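Local structure of single-stranded DNA-binding protein (Mycobacterium smegmatis, 5GQO) at residues Gly126-Leu129 with Ser130-Ile133. The protein probably binds single-stranded DNA through an OB-fold domain, assembled with three further copies of itself. Residues are numbered along the deposited sequence; the frame is centred on the assembly and turned at random.
Sequences GPDL and SRCI
Asp128 and Ser130 meet at the head of a type I beta turn running from Asp128 to Arg131, a compact example of how one carboxylate can organise a reversal of the chain. The turn is closed by Arg131 N, which donates to Asp128 O at 3.1 Å. Around this backbone bond both oxygens of the aspartate are put to use. Its CG lies anti to the backbone N (chi1 -178°), which swings the carboxylate over the turn. There Asp128 OD1 accepts from Ser130 N at 3.0 Å and from Ser130 OG at 2.8 Å, the pair arriving from the same face of the carboxylate, well above its plane. The Asp128 OD1 to Ser130 N bond makes an Asx turn, to which the serine hydroxyl adds a second bond.

OD2 accepts from Arg131. The arginine bends at chi3 (-82°), bringing its guanidinium back beside the aspartate, and presents NE and NH2 side-on, each 3.0 Å from Asp128 OD2. The oxygen lies in the guanidinium plane at the NE/NH2 edge; NH2 meets its anti lone pair while NE comes from above the carboxylate plane, the two planes being 78° apart. With two donors on each oxygen, the carboxylate's rotation is largely fixed, and the salt bridge probably favours its charged form. Beyond the turn in sequence, Cys132 SG packs on Pro127 CB at 3.9 Å and lies near Leu129 CD2.

The loop that holds the turn joins strand 124-126 to strand 133-137. Arg131 also hydrogen-bonds Gly32 O through NH2 and Asn33 OD1 through NH1, while Asp128 N is bound to Ser95 OG, tying the loop to the start of strand 95-105 and to the junction between strands 27-31 and 33-43. Pro127 packs on Pro127 of the second subunit, and Ile133 begins a strand that pairs antiparallel with one of that subunit, carrying the sheet across the interface.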
ATOM      1  N   GLY B 126       0.595  -2.377 -15.758  1.00 38.32           N
ATOM      2  CA  GLY B 126      -0.112  -1.721 -16.832  1.00 39.74           C
ATOM      3  C   GLY B 126       0.633  -0.460 -17.150  1.00 38.75           C
ATOM      4  O   GLY B 126       1.420   0.012 -16.333  1.00 38.83           O
ATOM      5  N   PRO B 127       0.382   0.116 -18.327  1.00 36.41           N
ATOM      6  CA  PRO B 127       0.827   1.457 -18.638  1.00 35.13           C
ATOM      7  C   PRO B 127       0.060   2.494 -17.750  1.00 32.31           C
ATOM      8  O   PRO B 127      -1.059   2.239 -17.330  1.00 31.97           O
ATOM      9  CB  PRO B 127       0.446   1.582 -20.106  1.00 37.30           C
ATOM     10  CG  PRO B 127      -0.759   0.754 -20.246  1.00 35.57           C
ATOM     11  CD  PRO B 127      -0.484  -0.418 -19.381  1.00 39.67           C
ATOM     12  N   ASP B 128       0.661   3.633 -17.473  1.00 30.81           N
ATOM     13  CA  ASP B 128       0.028   4.673 -16.627  1.00 32.78           C
ATOM     14  C   ASP B 128      -0.769   5.552 -17.544  1.00 35.08           C
ATOM     15  O   ASP B 128      -0.178   6.342 -18.275  1.00 34.23           O
ATOM     16  CB  ASP B 128       1.109   5.494 -15.899  1.00 33.98           C
ATOM     17  CG  ASP B 128       0.543   6.577 -14.965  1.00 37.17           C
ATOM     18  OD1 ASP B 128      -0.683   6.759 -14.881  1.00 34.61           O
ATOM     19  OD2 ASP B 128       1.355   7.243 -14.273  1.00 38.28           O
ATOM     20  N   LEU B 129      -2.098   5.408 -17.506  1.00 34.78           N
ATOM     21  CA  LEU B 129      -3.002   6.191 -18.350  1.00 38.34           C
ATOM     22  C   LEU B 129      -3.136   7.675 -17.969  1.00 37.36           C
ATOM     23  O   LEU B 129      -3.835   8.412 -18.658  1.00 36.38           O
ATOM     24  CB  LEU B 129      -4.404   5.555 -18.415  1.00 36.57           C
ATOM     25  CG  LEU B 129      -4.455   4.120 -18.981  1.00 37.73           C
ATOM     26  CD1 LEU B 129      -5.867   3.518 -18.964  1.00 36.45           C
ATOM     27  CD2 LEU B 129      -3.903   4.116 -20.390  1.00 39.50           C
ATOM     28  N   SER B 130      -2.420   8.137 -16.955  1.00 35.76           N
ATOM     29  CA  SER B 130      -2.308   9.595 -16.737  1.00 39.51           C
ATOM     30  C   SER B 130      -1.303  10.209 -17.689  1.00 39.09           C
ATOM     31  O   SER B 130      -1.281  11.402 -17.869  1.00 41.96           O
ATOM     32  CB  SER B 130      -1.918   9.935 -15.296  1.00 36.81           C
ATOM     33  OG  SER B 130      -0.601   9.541 -15.025  1.00 32.83           O
ATOM     34  N   ARG B 131      -0.485   9.377 -18.312  1.00 42.92           N
ATOM     35  CA  ARG B 131       0.611   9.852 -19.120  1.00 41.14           C
ATOM     36  C   ARG B 131       0.596   9.277 -20.535  1.00 41.54           C
ATOM     37  O   ARG B 131       1.535   9.527 -21.316  1.00 43.31           O
ATOM     38  CB  ARG B 131       1.931   9.490 -18.419  1.00 42.10           C
ATOM     39  CG  ARG B 131       2.219  10.329 -17.193  1.00 43.24           C
ATOM     40  CD  ARG B 131       3.569  10.021 -16.616  1.00 43.61           C
ATOM     41  NE  ARG B 131       3.453   8.837 -15.789  1.00 45.15           N
ATOM     42  CZ  ARG B 131       4.481   8.042 -15.489  1.00 50.97           C
ATOM     43  NH1 ARG B 131       5.713   8.286 -15.985  1.00 45.89           N
ATOM     44  NH2 ARG B 131       4.268   6.946 -14.718  1.00 47.33           N
ATOM     45  N   CYS B 132      -0.462   8.557 -20.903  1.00 39.01           N
ATOM     46  CA  CYS B 132      -0.513   7.895 -22.202  1.00 37.37           C
ATOM     47  C   CYS B 132      -1.916   7.392 -22.503  1.00 39.36           C
ATOM     48  O   CYS B 132      -2.837   7.591 -21.718  1.00 48.07           O
ATOM     49  CB  CYS B 132       0.512   6.742 -22.240  1.00 40.64           C
ATOM     50  SG  CYS B 132       0.046   5.247 -21.318  1.00 41.89           S
ATOM     51  N   ILE B 133      -2.069   6.717 -23.641  1.00 42.14           N
ATOM     52  CA  ILE B 133      -3.315   6.067 -24.045  1.00 41.80           C
ATOM     53  C   ILE B 133      -2.991   4.595 -24.357  1.00 40.49           C
ATOM     54  O   ILE B 133      -1.895   4.259 -24.796  1.00 41.42           O
ATOM     55  CB  ILE B 133      -3.815   6.703 -25.352  1.00 50.19           C
ATOM     56  CG1 ILE B 133      -4.075   8.200 -25.177  1.00 58.45           C
ATOM     57  CG2 ILE B 133      -5.039   5.994 -25.910  1.00 56.80           C
ATOM     58  CD1 ILE B 133      -5.460   8.553 -24.725  1.00 59.98           C
TER